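Long-range contacts in O-methyltransferase (Saccharopolyspora spinosa, PDB 4CE0), which probably catalyses transfer of a methyl group from S-adenosylmethionine to the rhamnose 4'-hydroxyl during spinosyn biosynthesis, with a bound magnesium ion: residues A6-L11 / V96-G101; F92-L97 / D157-F162; D169-A174 / R197-K202. One frame throughout, in Å; residues are numbered along the deposited sequence.

Contact 1: residues A6-L11 / V96-G101; sequences ALYLDL and VLQAFG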
ATOM      1  N   ALA A   6     -10.836   4.581  -5.062  1.00 28.47           N
ATOM      2  CA  ALA A   6     -10.770   3.143  -5.316  1.00 19.73           C
ATOM      3  C   ALA A   6      -9.345   2.591  -5.363  1.00 18.03           C
ATOM      4  O   ALA A   6      -9.104   1.500  -4.862  1.00 20.77           O
ATOM      5  CB  ALA A   6     -11.515   2.777  -6.628  1.00 26.80           C
ATOM      6  N   LEU A   7      -8.414   3.323  -5.986  1.00 19.33           N
ATOM      7  CA  LEU A   7      -7.001   2.875  -6.087  1.00 17.83           C
ATOM      8  C   LEU A   7      -6.364   2.680  -4.716  1.00 14.03           C
ATOM      9  O   LEU A   7      -5.709   1.657  -4.435  1.00 14.25           O
ATOM     10  CB  LEU A   7      -6.186   3.883  -6.895  1.00 20.65           C
ATOM     11  CG  LEU A   7      -6.430   3.884  -8.408  1.00 24.29           C
ATOM     12  CD1 LEU A   7      -5.671   5.008  -9.068  1.00 25.89           C
ATOM     13  CD2 LEU A   7      -6.021   2.547  -8.973  1.00 25.34           C
ATOM     14  N   TYR A   8      -6.571   3.677  -3.863  1.00 18.48           N
ATOM     15  CA  TYR A   8      -6.146   3.609  -2.467  1.00 18.08           C
ATOM     16  C   TYR A   8      -6.614   2.337  -1.796  1.00 15.64           C
ATOM     17  O   TYR A   8      -5.806   1.559  -1.279  1.00 15.51           O
ATOM     18  CB  TYR A   8      -6.698   4.817  -1.733  1.00 21.16           C
ATOM     19  CG  TYR A   8      -6.466   4.852  -0.245  1.00 17.93           C
ATOM     20  CD1 TYR A   8      -5.179   4.738   0.296  1.00 13.07           C
ATOM     21  CD2 TYR A   8      -7.535   5.010   0.629  1.00 15.05           C
ATOM     22  CE1 TYR A   8      -4.961   4.793   1.679  1.00 15.07           C
ATOM     23  CE2 TYR A   8      -7.326   5.080   2.029  1.00  9.56           C
ATOM     24  CZ  TYR A   8      -6.046   4.968   2.533  1.00 20.34           C
ATOM     25  OH  TYR A   8      -5.874   5.024   3.898  1.00 18.71           O
ATOM     26  N   LEU A   9      -7.927   2.106  -1.813  1.00 12.19           N
ATOM     27  CA  LEU A   9      -8.488   0.956  -1.106  1.00 18.82           C
ATOM     28  C   LEU A   9      -8.058  -0.394  -1.709  1.00 18.53           C
ATOM     29  O   LEU A   9      -7.807  -1.366  -0.982  1.00 15.80           O
ATOM     30  CB  LEU A   9     -10.001   1.055  -1.058  1.00 16.81           C
ATOM     31  CG  LEU A   9     -10.520   2.266  -0.299  1.00 17.41           C
ATOM     32  CD1 LEU A   9     -12.050   2.318  -0.335  1.00 22.43           C
ATOM     33  CD2 LEU A   9     -10.068   2.217   1.126  1.00 18.30           C
ATOM     34  N   ASP A  10      -7.934  -0.446  -3.022  1.00 18.81           N
ATOM     35  CA  ASP A  10      -7.461  -1.655  -3.672  1.00 19.29           C
ATOM     36  C   ASP A  10      -6.031  -1.947  -3.259  1.00 24.43           C
ATOM     37  O   ASP A  10      -5.706  -3.082  -2.884  1.00 15.88           O
ATOM     38  CB  ASP A  10      -7.526  -1.507  -5.188  1.00 28.20           C
ATOM     39  CG  ASP A  10      -7.123  -2.784  -5.914  1.00 36.54           C
ATOM     40  OD1 ASP A  10      -7.834  -3.811  -5.763  1.00 42.93           O
ATOM     41  OD2 ASP A  10      -6.108  -2.760  -6.643  1.00 38.06           O
ATOM     42  N   LEU A  11      -5.168  -0.925  -3.292  1.00 19.16           N
ATOM     43  CA  LEU A  11      -3.803  -1.139  -2.801  1.00 16.54           C
ATOM     44  C   LEU A  11      -3.771  -1.566  -1.321  1.00 17.66           C
ATOM     45  O   LEU A  11      -3.008  -2.477  -0.931  1.00 17.58           O
ATOM     46  CB  LEU A  11      -2.923   0.079  -3.050  1.00 16.18           C
ATOM     47  CG  LEU A  11      -1.511   0.026  -2.463  1.00 18.70           C
ATOM     48  CD1 LEU A  11      -0.685  -1.093  -3.024  1.00 23.26           C
ATOM     49  CD2 LEU A  11      -0.832   1.429  -2.691  1.00 17.22           C
ATOM     50  N   VAL A  96     -11.571   3.062   4.871  1.00 14.08           N
ATOM     51  CA  VAL A  96     -12.727   3.339   4.028  1.00 13.71           C
ATOM     52  C   VAL A  96     -13.347   4.710   4.387  1.00 15.15           C
ATOM     53  O   VAL A  96     -13.609   5.536   3.494  1.00 20.98           O
ATOM     54  CB  VAL A  96     -13.770   2.241   4.093  1.00 17.54           C
ATOM     55  CG1 VAL A  96     -14.899   2.574   3.143  1.00 17.84           C
ATOM     56  CG2 VAL A  96     -13.150   0.883   3.733  1.00 19.71           C
ATOM     57  N   LEU A  97     -13.573   4.950   5.686  1.00 24.17           N
ATOM     58  CA  LEU A  97     -14.004   6.275   6.164  1.00 22.35           C
ATOM     59  C   LEU A  97     -13.113   7.397   5.637  1.00 19.18           C
ATOM     60  O   LEU A  97     -13.598   8.443   5.207  1.00 16.96           O
ATOM     61  CB  LEU A  97     -14.001   6.341   7.699  1.00 24.26           C
ATOM     62  CG  LEU A  97     -14.922   5.377   8.440  1.00 22.41           C
ATOM     63  CD1 LEU A  97     -14.809   5.611   9.941  1.00 25.72           C
ATOM     64  CD2 LEU A  97     -16.347   5.528   7.953  1.00 21.27           C
ATOM     65  N   GLN A  98     -11.802   7.206   5.730  1.00 13.93           N
ATOM     66  CA  GLN A  98     -10.858   8.151   5.150  1.00 17.96           C
ATOM     67  C   GLN A  98     -11.099   8.302   3.655  1.00 19.33           C
ATOM     68  O   GLN A  98     -11.043   9.412   3.144  1.00 18.48           O
ATOM     69  CB  GLN A  98      -9.413   7.664   5.383  1.00 14.26           C
ATOM     70  CG  GLN A  98      -8.342   8.631   4.909  1.00 24.16           C
ATOM     71  CD  GLN A  98      -8.361   9.927   5.683  1.00 46.41           C
ATOM     72  OE1 GLN A  98      -8.207  11.009   5.109  1.00 55.81           O
ATOM     73  NE2 GLN A  98      -8.559   9.830   6.993  1.00 33.00           N
ATOM     74  N   ALA A  99     -11.335   7.208   2.932  1.00 12.78           N
ATOM     75  CA  ALA A  99     -11.483   7.317   1.462  1.00 17.40           C
ATOM     76  C   ALA A  99     -12.733   8.108   1.125  1.00 25.92           C
ATOM     77  O   ALA A  99     -12.801   8.772   0.092  1.00 18.77           O
ATOM     78  CB  ALA A  99     -11.563   5.960   0.817  1.00 24.04           C
ATOM     79  N   PHE A 100     -13.728   8.030   2.005  1.00 15.92           N
ATOM     80  CA  PHE A 100     -15.003   8.678   1.730  1.00 22.43           C
ATOM     81  C   PHE A 100     -15.156  10.023   2.422  1.00 22.72           C
ATOM     82  O   PHE A 100     -16.174  10.676   2.277  1.00 27.71           O
ATOM     83  CB  PHE A 100     -16.150   7.756   2.102  1.00 20.67           C
ATOM     84  CG  PHE A 100     -16.481   6.764   1.025  1.00 26.93           C
ATOM     85  CD1 PHE A 100     -15.759   5.585   0.904  1.00 27.63           C
ATOM     86  CD2 PHE A 100     -17.521   7.010   0.131  1.00 34.70           C
ATOM     87  CE1 PHE A 100     -16.050   4.684  -0.086  1.00 37.67           C
ATOM     88  CE2 PHE A 100     -17.827   6.111  -0.855  1.00 37.89           C
ATOM     89  CZ  PHE A 100     -17.086   4.938  -0.970  1.00 45.42           C
ATOM     90  N   GLY A 101     -14.130  10.449   3.152  1.00 26.11           N
ATOM     91  CA  GLY A 101     -14.193  11.714   3.863  1.00 37.50           C
ATOM     92  C   GLY A 101     -15.186  11.770   5.028  1.00 32.71           C
ATOM     93  O   GLY A 101     -15.491  12.850   5.497  1.00 32.75           O
TER

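Contact 2: residues F92-L97 / D157-F162; sequences FMRAVL and DEQVRF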
ATOM      1  N   PHE A  92      -8.559  -1.272   7.941  1.00 10.39           N
ATOM      2  CA  PHE A  92      -9.296  -1.148   6.702  1.00 11.06           C
ATOM      3  C   PHE A  92     -10.586  -0.360   6.851  1.00 15.85           C
ATOM      4  O   PHE A  92     -10.840   0.534   6.066  1.00 11.25           O
ATOM      5  CB  PHE A  92      -9.604  -2.509   6.085  1.00 16.52           C
ATOM      6  CG  PHE A  92     -10.224  -2.405   4.743  1.00 14.63           C
ATOM      7  CD1 PHE A  92      -9.452  -1.986   3.650  1.00 17.53           C
ATOM      8  CD2 PHE A  92     -11.576  -2.676   4.561  1.00 20.32           C
ATOM      9  CE1 PHE A  92     -10.020  -1.877   2.399  1.00 17.13           C
ATOM     10  CE2 PHE A  92     -12.159  -2.565   3.320  1.00 24.84           C
ATOM     11  CZ  PHE A  92     -11.371  -2.171   2.223  1.00 21.91           C
ATOM     12  N   MET A  93     -11.379  -0.647   7.884  1.00 21.48           N
ATOM     13  CA  MET A  93     -12.616   0.115   8.069  1.00 18.98           C
ATOM     14  C   MET A  93     -12.294   1.597   8.256  1.00 10.60           C
ATOM     15  O   MET A  93     -12.982   2.473   7.731  1.00 19.56           O
ATOM     16  CB  MET A  93     -13.410  -0.405   9.273  1.00 17.45           C
ATOM     17  CG  MET A  93     -13.844  -1.810   9.128  1.00 15.00           C
ATOM     18  SD  MET A  93     -15.039  -2.302  10.379  1.00 25.12           S
ATOM     19  CE  MET A  93     -13.935  -2.596  11.715  1.00 25.47           C
ATOM     20  N   ARG A  94     -11.250   1.880   9.000  1.00 12.68           N
ATOM     21  CA  ARG A  94     -10.865   3.283   9.213  1.00 15.69           C
ATOM     22  C   ARG A  94     -10.439   3.898   7.882  1.00 16.90           C
ATOM     23  O   ARG A  94     -10.692   5.082   7.601  1.00 12.28           O
ATOM     24  CB  ARG A  94      -9.748   3.395  10.236  1.00 14.50           C
ATOM     25  CG  ARG A  94      -9.125   4.826  10.391  1.00 20.09           C
ATOM     26  CD  ARG A  94     -10.062   5.859  10.965  1.00 15.70           C
ATOM     27  NE  ARG A  94      -9.552   7.238  10.852  1.00 15.51           N
ATOM     28  CZ  ARG A  94      -9.860   8.083   9.864  1.00 25.15           C
ATOM     29  NH1 ARG A  94     -10.637   7.711   8.849  1.00 21.98           N
ATOM     30  NH2 ARG A  94      -9.372   9.308   9.871  1.00 29.14           N
ATOM     31  N   ALA A  95      -9.830   3.081   7.037  1.00 17.13           N
ATOM     32  CA  ALA A  95      -9.343   3.603   5.746  1.00 10.45           C
ATOM     33  C   ALA A  95     -10.519   3.872   4.798  1.00 16.28           C
ATOM     34  O   ALA A  95     -10.482   4.818   4.014  1.00 14.75           O
ATOM     35  CB  ALA A  95      -8.353   2.664   5.132  1.00 10.02           C
ATOM     36  N   VAL A  96     -11.571   3.062   4.871  1.00 14.08           N
ATOM     37  CA  VAL A  96     -12.727   3.339   4.028  1.00 13.71           C
ATOM     38  C   VAL A  96     -13.347   4.710   4.387  1.00 15.15           C
ATOM     39  O   VAL A  96     -13.609   5.536   3.494  1.00 20.98           O
ATOM     40  CB  VAL A  96     -13.770   2.241   4.093  1.00 17.54           C
ATOM     41  CG1 VAL A  96     -14.899   2.574   3.143  1.00 17.84           C
ATOM     42  CG2 VAL A  96     -13.150   0.883   3.733  1.00 19.71           C
ATOM     43  N   LEU A  97     -13.573   4.950   5.686  1.00 24.17           N
ATOM     44  CA  LEU A  97     -14.004   6.275   6.164  1.00 22.35           C
ATOM     45  C   LEU A  97     -13.113   7.397   5.637  1.00 19.18           C
ATOM     46  O   LEU A  97     -13.598   8.443   5.207  1.00 16.96           O
ATOM     47  CB  LEU A  97     -14.001   6.341   7.699  1.00 24.26           C
ATOM     48  CG  LEU A  97     -14.922   5.377   8.440  1.00 22.41           C
ATOM     49  CD1 LEU A  97     -14.809   5.611   9.941  1.00 25.72           C
ATOM     50  CD2 LEU A  97     -16.347   5.528   7.953  1.00 21.27           C
ATOM     51  N   ASP A 157      -5.828   8.022  14.674  1.00 26.87           N
ATOM     52  CA  ASP A 157      -6.369   9.351  14.999  1.00 27.01           C
ATOM     53  C   ASP A 157      -7.645   9.276  15.857  1.00 26.05           C
ATOM     54  O   ASP A 157      -7.938   8.242  16.472  1.00 21.10           O
ATOM     55  CB  ASP A 157      -6.585  10.167  13.716  1.00 30.76           C
ATOM     56  CG  ASP A 157      -7.770   9.699  12.882  1.00 39.47           C
ATOM     57  OD1 ASP A 157      -8.271   8.570  13.098  1.00 28.77           O
ATOM     58  OD2 ASP A 157      -8.199  10.486  11.997  1.00 44.97           O
ATOM     59  N   GLU A 158      -8.396  10.367  15.903  1.00 17.67           N
ATOM     60  CA  GLU A 158      -9.545  10.503  16.840  1.00 25.55           C
ATOM     61  C   GLU A 158     -10.698   9.570  16.496  1.00 26.27           C
ATOM     62  O   GLU A 158     -11.574   9.314  17.333  1.00 19.13           O
ATOM     63  CB  GLU A 158     -10.089  11.927  16.819  1.00 31.10           C
ATOM     64  CG  GLU A 158     -10.268  12.452  15.383  1.00 42.29           C
ATOM     65  CD  GLU A 158     -11.162  13.678  15.287  1.00 62.64           C
ATOM     66  OE1 GLU A 158     -11.697  14.114  16.337  1.00 69.53           O
ATOM     67  OE2 GLU A 158     -11.324  14.207  14.158  1.00 66.28           O
ATOM     68  N   GLN A 159     -10.716   9.054  15.264  1.00 19.31           N
ATOM     69  CA  GLN A 159     -11.809   8.194  14.824  1.00 18.74           C
ATOM     70  C   GLN A 159     -11.583   6.717  15.114  1.00 18.67           C
ATOM     71  O   GLN A 159     -12.352   5.872  14.667  1.00 28.82           O
ATOM     72  CB  GLN A 159     -12.047   8.390  13.330  1.00 26.65           C
ATOM     73  CG  GLN A 159     -12.691   9.719  12.973  1.00 27.18           C
ATOM     74  CD  GLN A 159     -12.980   9.822  11.483  1.00 20.21           C
ATOM     75  OE1 GLN A 159     -12.221  10.443  10.725  1.00 24.09           O
ATOM     76  NE2 GLN A 159     -14.052   9.189  11.051  1.00 20.81           N
ATOM     77  N   VAL A 160     -10.509   6.401  15.825  1.00 16.54           N
ATOM     78  CA  VAL A 160     -10.220   5.028  16.233  1.00 15.86           C
ATOM     79  C   VAL A 160     -10.153   4.971  17.768  1.00 20.03           C
ATOM     80  O   VAL A 160      -9.384   5.738  18.392  1.00 22.65           O
ATOM     81  CB  VAL A 160      -8.868   4.538  15.702  1.00 19.98           C
ATOM     82  CG1 VAL A 160      -8.688   3.052  16.028  1.00 16.32           C
ATOM     83  CG2 VAL A 160      -8.754   4.792  14.174  1.00 19.45           C
ATOM     84  N   ARG A 161     -10.933   4.066  18.364  1.00 26.29           N
ATOM     85  CA  ARG A 161     -10.934   3.847  19.820  1.00 19.04           C
ATOM     86  C   ARG A 161     -10.741   2.378  20.162  1.00 28.93           C
ATOM     87  O   ARG A 161     -11.199   1.462  19.451  1.00 20.90           O
ATOM     88  CB  ARG A 161     -12.225   4.368  20.436  1.00 23.21           C
ATOM     89  CG  ARG A 161     -12.387   5.875  20.236  1.00 25.26           C
ATOM     90  CD  ARG A 161     -13.619   6.439  20.944  1.00 30.45           C
ATOM     91  NE  ARG A 161     -13.527   6.304  22.407  1.00 39.95           N
ATOM     92  CZ  ARG A 161     -14.329   6.926  23.278  1.00 38.57           C
ATOM     93  NH1 ARG A 161     -15.284   7.748  22.855  1.00 30.06           N
ATOM     94  NH2 ARG A 161     -14.191   6.715  24.577  1.00 39.30           N
ATOM     95  N   PHE A 162      -9.994   2.153  21.227  1.00 16.41           N
ATOM     96  CA  PHE A 162      -9.645   0.804  21.617  1.00 22.96           C
ATOM     97  C   PHE A 162     -10.395   0.444  22.867  1.00 23.85           C
ATOM     98  O   PHE A 162     -10.529   1.261  23.756  1.00 24.23           O
ATOM     99  CB  PHE A 162      -8.140   0.691  21.813  1.00 26.71           C
ATOM    100  CG  PHE A 162      -7.351   1.092  20.590  1.00 25.60           C
ATOM    101  CD1 PHE A 162      -6.972   2.420  20.393  1.00 26.91           C
ATOM    102  CD2 PHE A 162      -6.978   0.142  19.636  1.00 24.72           C
ATOM    103  CE1 PHE A 162      -6.238   2.804  19.269  1.00 29.54           C
ATOM    104  CE2 PHE A 162      -6.232   0.525  18.481  1.00 19.81           C
ATOM    105  CZ  PHE A 162      -5.868   1.842  18.307  1.00 24.88           C
TER
HETATM  106  O   HOH W   1     -12.153  10.082   7.859  1.00 22.57           O

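Contact 3: residues D169-A174 / R197-K202; sequences DTLPTA and RNLYPK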
ATOM      1  N   ASP A 169     -16.028  -8.941  30.298  1.00 38.41           N
ATOM      2  CA  ASP A 169     -15.824  -7.810  31.191  1.00 42.96           C
ATOM      3  C   ASP A 169     -16.227  -6.505  30.507  1.00 47.17           C
ATOM      4  O   ASP A 169     -16.911  -5.671  31.114  1.00 44.48           O
ATOM      5  CB  ASP A 169     -14.358  -7.732  31.630  1.00 46.57           C
ATOM      6  CG  ASP A 169     -13.933  -8.921  32.481  1.00 49.13           C
ATOM      7  OD1 ASP A 169     -14.799  -9.454  33.190  1.00 48.55           O
ATOM      8  OD2 ASP A 169     -12.739  -9.313  32.450  1.00 54.17           O
ATOM      9  N   THR A 170     -15.814  -6.342  29.240  1.00 37.84           N
ATOM     10  CA  THR A 170     -15.862  -5.036  28.584  1.00 32.63           C
ATOM     11  C   THR A 170     -17.153  -4.677  27.856  1.00 30.80           C
ATOM     12  O   THR A 170     -17.485  -3.494  27.761  1.00 28.51           O
ATOM     13  CB  THR A 170     -14.701  -4.861  27.561  1.00 34.60           C
ATOM     14  OG1 THR A 170     -14.742  -5.924  26.586  1.00 32.18           O
ATOM     15  CG2 THR A 170     -13.382  -4.870  28.272  1.00 33.11           C
ATOM     16  N   LEU A 171     -17.857  -5.659  27.304  1.00 30.86           N
ATOM     17  CA  LEU A 171     -18.992  -5.364  26.421  1.00 24.85           C
ATOM     18  C   LEU A 171     -20.303  -5.041  27.142  1.00 32.78           C
ATOM     19  O   LEU A 171     -21.109  -4.254  26.637  1.00 31.28           O
ATOM     20  CB  LEU A 171     -19.219  -6.521  25.430  1.00 25.62           C
ATOM     21  CG  LEU A 171     -18.054  -6.891  24.500  1.00 24.05           C
ATOM     22  CD1 LEU A 171     -18.503  -7.893  23.482  1.00 24.22           C
ATOM     23  CD2 LEU A 171     -17.538  -5.650  23.803  1.00 28.64           C
ATOM     24  N   PRO A 172     -20.528  -5.625  28.335  1.00 39.68           N
ATOM     25  CA  PRO A 172     -21.807  -5.269  28.975  1.00 41.20           C
ATOM     26  C   PRO A 172     -21.967  -3.775  29.238  1.00 41.46           C
ATOM     27  O   PRO A 172     -23.084  -3.251  29.169  1.00 41.89           O
ATOM     28  CB  PRO A 172     -21.776  -6.058  30.282  1.00 43.36           C
ATOM     29  CG  PRO A 172     -20.940  -7.273  29.974  1.00 34.62           C
ATOM     30  CD  PRO A 172     -19.853  -6.738  29.029  1.00 34.08           C
ATOM     31  N   THR A 173     -20.856  -3.092  29.486  1.00 34.17           N
ATOM     32  CA  THR A 173     -20.875  -1.664  29.750  1.00 43.70           C
ATOM     33  C   THR A 173     -20.127  -0.875  28.674  1.00 47.83           C
ATOM     34  O   THR A 173     -19.636   0.218  28.935  1.00 47.64           O
ATOM     35  CB  THR A 173     -20.223  -1.395  31.102  1.00 49.22           C
ATOM     36  OG1 THR A 173     -19.022  -2.182  31.192  1.00 63.87           O
ATOM     37  CG2 THR A 173     -21.183  -1.787  32.220  1.00 44.05           C
ATOM     38  N   ALA A 174     -20.049  -1.413  27.460  1.00 45.09           N
ATOM     39  CA  ALA A 174     -19.257  -0.762  26.434  1.00 32.95           C
ATOM     40  C   ALA A 174     -19.759   0.673  26.207  1.00 30.41           C
ATOM     41  O   ALA A 174     -20.962   0.916  26.184  1.00 32.65           O
ATOM     42  CB  ALA A 174     -19.303  -1.563  25.133  1.00 36.42           C
ATOM     43  N   ARG A 197     -24.685 -10.842  22.098  1.00 27.29           N
ATOM     44  CA  ARG A 197     -25.599 -10.441  23.191  1.00 34.72           C
ATOM     45  C   ARG A 197     -25.476  -8.955  23.547  1.00 38.51           C
ATOM     46  O   ARG A 197     -26.472  -8.273  23.761  1.00 33.29           O
ATOM     47  CB  ARG A 197     -25.334 -11.238  24.458  1.00 34.80           C
ATOM     48  CG  ARG A 197     -25.811 -12.668  24.389  1.00 41.47           C
ATOM     49  CD  ARG A 197     -25.881 -13.360  25.769  1.00 51.06           C
ATOM     50  NE  ARG A 197     -26.135 -14.783  25.573  1.00 53.82           N
ATOM     51  CZ  ARG A 197     -27.297 -15.279  25.153  1.00 58.39           C
ATOM     52  NH1 ARG A 197     -28.337 -14.471  24.929  1.00 55.91           N
ATOM     53  NH2 ARG A 197     -27.427 -16.582  24.962  1.00 60.09           N
ATOM     54  N   ASN A 198     -24.251  -8.452  23.609  1.00 25.56           N
ATOM     55  CA  ASN A 198     -24.030  -7.084  24.031  1.00 20.68           C
ATOM     56  C   ASN A 198     -24.074  -6.033  22.921  1.00 34.19           C
ATOM     57  O   ASN A 198     -24.431  -4.883  23.197  1.00 29.83           O
ATOM     58  CB  ASN A 198     -22.715  -6.989  24.821  1.00 23.99           C
ATOM     59  CG  ASN A 198     -22.746  -7.848  26.112  1.00 39.35           C
ATOM     60  OD1 ASN A 198     -23.456  -7.518  27.038  1.00 33.23           O
ATOM     61  ND2 ASN A 198     -21.973  -8.927  26.157  1.00 34.04           N
ATOM     62  N   LEU A 199     -23.711  -6.390  21.682  1.00 30.82           N
ATOM     63  CA  LEU A 199     -23.577  -5.362  20.641  1.00 24.65           C
ATOM     64  C   LEU A 199     -24.644  -5.415  19.562  1.00 24.89           C
ATOM     65  O   LEU A 199     -24.968  -4.392  18.961  1.00 25.43           O
ATOM     66  CB  LEU A 199     -22.175  -5.399  20.015  1.00 31.17           C
ATOM     67  CG  LEU A 199     -21.001  -5.196  20.973  1.00 30.26           C
ATOM     68  CD1 LEU A 199     -19.672  -5.279  20.187  1.00 24.36           C
ATOM     69  CD2 LEU A 199     -21.105  -3.862  21.727  1.00 29.38           C
ATOM     70  N   TYR A 200     -25.204  -6.591  19.297  1.00 32.37           N
ATOM     71  CA  TYR A 200     -26.264  -6.650  18.298  1.00 35.20           C
ATOM     72  C   TYR A 200     -27.411  -5.682  18.567  1.00 34.06           C
ATOM     73  O   TYR A 200     -27.938  -5.093  17.637  1.00 27.64           O
ATOM     74  CB  TYR A 200     -26.865  -8.035  18.166  1.00 35.25           C
ATOM     75  CG  TYR A 200     -27.801  -8.111  16.972  1.00 39.00           C
ATOM     76  CD1 TYR A 200     -27.288  -8.183  15.697  1.00 31.66           C
ATOM     77  CD2 TYR A 200     -29.202  -8.096  17.123  1.00 46.89           C
ATOM     78  CE1 TYR A 200     -28.106  -8.253  14.594  1.00 37.85           C
ATOM     79  CE2 TYR A 200     -30.045  -8.154  16.003  1.00 36.67           C
ATOM     80  CZ  TYR A 200     -29.468  -8.241  14.734  1.00 43.36           C
ATOM     81  OH  TYR A 200     -30.221  -8.316  13.570  1.00 61.85           O
ATOM     82  N   PRO A 201     -27.821  -5.539  19.838  1.00 34.14           N
ATOM     83  CA  PRO A 201     -28.919  -4.597  20.115  1.00 35.16           C
ATOM     84  C   PRO A 201     -28.576  -3.156  19.718  1.00 38.80           C
ATOM     85  O   PRO A 201     -29.494  -2.392  19.429  1.00 40.35           O
ATOM     86  CB  PRO A 201     -29.126  -4.714  21.634  1.00 37.58           C
ATOM     87  CG  PRO A 201     -28.560  -6.072  22.012  1.00 42.15           C
ATOM     88  CD  PRO A 201     -27.400  -6.285  21.039  1.00 35.89           C
ATOM     89  N   LYS A 202     -27.287  -2.806  19.660  1.00 30.78           N
ATOM     90  CA  LYS A 202     -26.870  -1.448  19.280  1.00 25.50           C
ATOM     91  C   LYS A 202     -26.778  -1.260  17.772  1.00 24.98           C
ATOM     92  O   LYS A 202     -26.552  -0.132  17.282  1.00 29.52           O
ATOM     93  CB  LYS A 202     -25.502  -1.112  19.903  1.00 35.02           C
ATOM     94  CG  LYS A 202     -25.551  -0.934  21.403  1.00 40.31           C
ATOM     95  CD  LYS A 202     -24.193  -1.094  22.067  1.00 49.66           C
ATOM     96  CE  LYS A 202     -24.317  -0.871  23.582  1.00 53.59           C
ATOM     97  NZ  LYS A 202     -23.121  -1.361  24.314  1.00 51.92           N
TER

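Contact 1: residues A6-L11 / V96-G101
Leu9 and Ala99 meet at the centre of an apolar contact between two helices. Both branches and CG of Leu9 lie against the methyl group of Ala99, with Leu9 CD1 3.9 Å from Ala99 CB. Leu9 CD2 extends to Val96 as well, 4.1 Å from Val96 CA. Leu9 CD2 is also 4.3 Å from Val96 CG2, although the CB of Val96 points away from residues 6-11. With CG anti to the carbonyl carbon (chi1 -62°), the branched end of Leu9 is directed at the partner helix.

The two helix segments run nearly antiparallel, at 167°, with their axes 10.0 Å apart. Residues 6-11 belong to the N-terminal helix 6-16. Residues 96-100 lie in the last turns of helix 88-100, which connects the neighbouring parallel strands 78-82 and 107-111 in a beta-alpha-beta crossover of the Rossmann-like methyltransferase fold. Helix 6-16 packs on one side of this crossover helix, and helix 56-73 also touches it, through Val67 on Val96. Gly101, with positive phi and bonds back into the last turn, one of them weak, forms a Schellman motif.

The aromatic part of the contact comes from Tyr8. Its ring meets Ala99 with an edge, near the ring plane, and Tyr8 CD2 is 4.1 Å from Ala99 CB. The single methyl of Ala99 is thus shared by Leu9 and Tyr8. Farther along the ring, Tyr8 OH passes 4.5 Å from Gln98 CG, a loose contact at the margin.

No hydrogen bond joins the two segments. The backbone carbonyl of Ala99 is instead bonded by the side chain of Asn5, just before helix 6-16. The dimer interface is close by: Tyr8 and Gln98 both pack on Leu7 of the second subunit.

Contact 2: residues F92-L97 / D157-F162
Arg94 reaches from its helix to the loop and strand of residues 157-162, and almost every part of its chain finds a partner there. Its CB points toward that segment. The aliphatic part then runs beside Val160: Arg94 CG is 3.8 Å and Arg94 CD 3.6 Å from Val160 CG2. The chain is bent at chi2 (67°), which lays CD against Val160 CG2; the guanidinium beyond it faces Asp157. Next comes a side-on salt bridge. Arg94 NE bonds Asp157 OD1 at 2.9 Å, and Arg94 NH2 bonds Asp157 OD2 at 2.7 Å. Both oxygens are met on their syn sides, each nitrogen about 25° out of the carboxylate plane, and the guanidinium and carboxylate planes are 15° apart. Two bonds to two oxygens fix the rotation of both groups.

The salt bridge ties helix 88-100 to the turn that leads into strand 160-164, the outermost parallel strand of the Rossmann-like sheet, beside strand 107-111. Asp157 opens this type I beta turn. Its OD1 also accepts a weak bond from the backbone N of Gln159, an Asx-turn arrangement.

At the guanidinium, Gln159 OE1 lies over one face, offset toward the rim. Gln159 OE1 is 3.2 Å from Arg94 NH2, but the angle is too poor for a hydrogen bond. A water makes the link instead, accepting from Arg94 NH1 at 3.0 Å and donating to Gln159 OE1. Gln159 NE2 bonds the carbonyls of Arg105 and Asp102, which holds the amide in place. Gln159 NE2 is also 3.8 Å from Leu97 CD1.

Contact 3: residues D169-A174 / R197-K202
Pro172 and Asn198 bring the two backbones to within 5.7 Å, measured between Pro172 CA and Asn198 CA. Residues 171-174 form a type I beta turn after the short helix 167-170, closed by the bond from Ala174 N to Leu171 O. Residues 197-202 run from the last turn of helix 189-199 into a 3-10 segment. This helix is the beta-alpha-beta connection between the parallel strands 179-184 and 207-211 of the Rossmann-like sheet. The contact thus sets the loop before strand 179-184 against the end of the helix after it.

Asn198 is the main side chain from the helix. Its CB rests on Leu171, with Asn198 CB 3.6 Å from Leu171 CB. The amide nitrogen bonds the carbonyl of Asp194, one turn back in the same helix. With the amide held there, Asn198 OD1 lies against Pro172 and comes 3.4 Å from Pro172 CA.

The apolar side is formed by Leu171, Leu199 and Ala174. Leu171 CD2 meets Leu199 CD1 at 4.2 Å, and Leu199 continues onto Leu179 and Leu182 of strand 179-184. Leu171 is also close to Phe167, a residue of the S-adenosylhomocysteine site, and its side chain is about 7 Å from the bound ligand.

Lys202 approaches the turn from the other segment with its chain extended beyond CG. Lys202 NZ lies near the carbonyl oxygens of Leu171 and Ala174, a long and at most weakly electrostatic approach without a hydrogen bond. Lys202 NZ stops 3.7 Å from Ala174 O and 3.9 Å from Ala174 CB.

Contacts 1 and 2 are neighbours, with centres 12 Å apart. They share Val96 and Leu97 on helix 88-100, so this one helix holds the N-terminal helix 6-16 on one side and the turn and first residue of strand 160-164 on another. They also touch directly: Tyr8 OH is 3.6 Å from Ala95 CB. Contact 3 comes later in the chain, after both have closed. Its centre is 20 Å from contact 2 and 29 Å from contact 1, on the opposite side of the chain's centre from contact 1. Strand 160-164 leads into helix 167-170, which connects contacts 2 and 3 in sequence. Contact 1 adjoins the dimer interface, while contact 3 lies near the S-adenosylhomocysteine site.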